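Local coordinates for 3-keto-5-aminohexanoate cleavage protein (Archaeoglobus fulgidus, PDB 3LOT) that binds a zinc ion and probably cleaves 3-keto-5-aminohexanoate or a related beta-keto acid, at residues L249-G254 / L290-A295. Numbering follows the deposited sequence. Where two conformers were deposited one is given.
Sequences LAVIMG and LGKRPA
V251 and K292 bring the end of one helix against the loop that follows another, and show how a lysine can pack its methylenes on an apolar side chain while its ammonium turns to a C-terminal helix carbonyl through water. The apolar part is shared by the lysine's methylenes and L290. V251 CG1, placed anti to its own backbone nitrogen (chi1 171°), lies 3.4 Å from K292 CD, and the two side chains run past each other in opposite directions; K292 has two conformers, of which one is described here, so the closeness of this approach is doubtful. L290 adds a second apolar contact: its CD1 sits 4.0 Å from V251 CG1 and equally 4.0 Å from I252 CG1, so that one leucine methyl bridges two successive residues of the last helical turn.

The polar link is indirect. No hydrogen bond joins 249-254 directly to 290-295; instead the lysine chain, extended as far as CE, bends at its last torsion (chi4 -51°) and in this conformer brings the ammonium to a water. That water accepts from K292 NZ and donates to V251 O, each at 3.1 Å. V251 O also accepts from G254 N at 3.0 Å, one of the bonds of the Schellman motif that ends the helix, with G254 at positive phi. The positive group thus lies near the C-terminal end of the helix, where it would probably be favoured by the helix dipole.

A second Schellman motif, with G291 at positive phi, ends helix 276-289 and turns the chain into strand 293-294. V251 and K292 both touch V8 of strand 7-13, V251 also rests on M283 and K292 on V287 of helix 276-289, while I252 and L290 pack on T248 of a second subunit. The contact therefore ties helix 243-252 to helix 276-289 on the outside of the barrel, away from the zinc site, and its L290–I252 side forms part of a subunit interface.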
loop_
_atom_site.group_PDB
_atom_site.type_symbol
_atom_site.label_atom_id
_atom_site.label_comp_id
_atom_site.label_asym_id
_atom_site.label_seq_id
_atom_site.Cartn_x
_atom_site.Cartn_y
_atom_site.Cartn_z
ATOM N N LEU D 249 0.041 -13.198 -11.058
ATOM C CA LEU D 249 -0.436 -12.196 -10.112
ATOM C C LEU D 249 -1.764 -11.554 -10.582
ATOM O O LEU D 249 -2.750 -11.487 -9.826
ATOM C CB LEU D 249 0.628 -11.116 -9.906
ATOM C CG LEU D 249 0.303 -9.941 -8.995
ATOM C CD1 LEU D 249 -0.026 -10.451 -7.520
ATOM C CD2 LEU D 249 1.494 -8.934 -8.995
ATOM N N ALA D 250 -1.771 -11.101 -11.825
ATOM C CA ALA D 250 -2.954 -10.442 -12.410
ATOM C C ALA D 250 -4.166 -11.355 -12.283
ATOM O O ALA D 250 -5.200 -10.926 -11.794
ATOM C CB ALA D 250 -2.716 -10.040 -13.867
ATOM N N VAL D 251 -4.029 -12.621 -12.687
ATOM C CA VAL D 251 -5.138 -13.576 -12.601
ATOM C C VAL D 251 -5.605 -13.767 -11.160
ATOM O O VAL D 251 -6.799 -13.846 -10.893
ATOM C CB VAL D 251 -4.795 -14.916 -13.290
ATOM C CG1 VAL D 251 -5.864 -15.985 -13.004
ATOM C CG2 VAL D 251 -4.699 -14.691 -14.797
ATOM N N ILE D 252 -4.654 -13.830 -10.225
ATOM C CA ILE D 252 -4.979 -14.001 -8.825
ATOM C C ILE D 252 -5.807 -12.762 -8.362
ATOM O O ILE D 252 -6.714 -12.874 -7.530
ATOM C CB ILE D 252 -3.691 -14.186 -7.983
ATOM C CG1 ILE D 252 -3.083 -15.572 -8.250
ATOM C CG2 ILE D 252 -3.963 -14.008 -6.467
ATOM C CD1 ILE D 252 -1.670 -15.697 -7.818
HETATM N N MSE D 253 -5.490 -11.603 -8.905
HETATM C CA MSE D 253 -6.153 -10.351 -8.529
HETATM C C MSE D 253 -7.438 -10.155 -9.305
HETATM O O MSE D 253 -8.064 -9.125 -9.185
HETATM C CB MSE D 253 -5.241 -9.152 -8.798
HETATM C CG MSE D 253 -3.984 -9.103 -7.936
HETATM SE SE MSE D 253 -2.705 -7.808 -8.501
HETATM C CE MSE D 253 -3.829 -6.216 -8.541
ATOM N N GLY D 254 -7.820 -11.092 -10.139
ATOM C CA GLY D 254 -9.100 -10.981 -10.840
ATOM C C GLY D 254 -8.973 -10.304 -12.197
ATOM O O GLY D 254 -9.983 -10.111 -12.858
ATOM N N LEU D 290 -5.502 -22.559 -11.376
ATOM C CA LEU D 290 -6.162 -21.657 -10.458
ATOM C C LEU D 290 -7.682 -21.737 -10.572
ATOM O O LEU D 290 -8.349 -20.884 -10.057
ATOM C CB LEU D 290 -5.667 -20.246 -10.677
ATOM C CG LEU D 290 -4.196 -19.986 -10.333
ATOM C CD1 LEU D 290 -3.798 -18.559 -10.802
ATOM C CD2 LEU D 290 -3.898 -20.224 -8.845
ATOM N N GLY D 291 -8.202 -22.766 -11.237
ATOM C CA GLY D 291 -9.637 -23.021 -11.300
ATOM C C GLY D 291 -10.385 -22.105 -12.256
ATOM O O GLY D 291 -11.594 -21.888 -12.098
ATOM N N LYS D 292 -9.678 -21.559 -13.234
ATOM C CA LYS D 292 -10.260 -20.633 -14.184
ATOM C C LYS D 292 -10.079 -21.252 -15.571
ATOM O O LYS D 292 -9.483 -22.309 -15.693
ATOM C CB LYS D 292 -9.571 -19.260 -14.074
ATOM C CG LYS D 292 -9.858 -18.529 -12.755
ATOM C CD LYS D 292 -8.873 -17.413 -12.461
ATOM C CE LYS D 292 -9.113 -16.785 -11.065
ATOM N NZ LYS D 292 -10.532 -16.373 -10.825
ATOM N N ARG D 293 -10.602 -20.598 -16.604
ATOM C CA ARG D 293 -10.394 -21.052 -17.985
ATOM C C ARG D 293 -10.254 -19.867 -18.915
ATOM O O ARG D 293 -10.729 -18.767 -18.594
ATOM C CB ARG D 293 -11.542 -21.960 -18.433
ATOM C CG ARG D 293 -12.878 -21.264 -18.538
ATOM C CD ARG D 293 -13.933 -22.174 -19.207
ATOM N NE ARG D 293 -15.194 -21.467 -19.277
ATOM C CZ ARG D 293 -15.539 -20.619 -20.239
ATOM N NH1 ARG D 293 -14.721 -20.333 -21.249
ATOM N NH2 ARG D 293 -16.719 -20.027 -20.172
ATOM N N PRO D 294 -9.584 -20.068 -20.047
ATOM C CA PRO D 294 -9.451 -18.999 -21.038
ATOM C C PRO D 294 -10.800 -18.665 -21.702
ATOM O O PRO D 294 -11.621 -19.584 -21.897
ATOM C CB PRO D 294 -8.444 -19.562 -22.069
ATOM C CG PRO D 294 -8.516 -21.047 -21.927
ATOM C CD PRO D 294 -8.851 -21.288 -20.435
ATOM N N ALA D 295 -11.031 -17.375 -21.976
ATOM C CA ALA D 295 -12.201 -16.938 -22.703
ATOM C C ALA D 295 -12.036 -17.314 -24.167
ATOM O O ALA D 295 -10.978 -17.142 -24.758
ATOM C CB ALA D 295 -12.420 -15.408 -22.575
HETATM O O HOH W 1 -9.267 -14.202 -9.016
#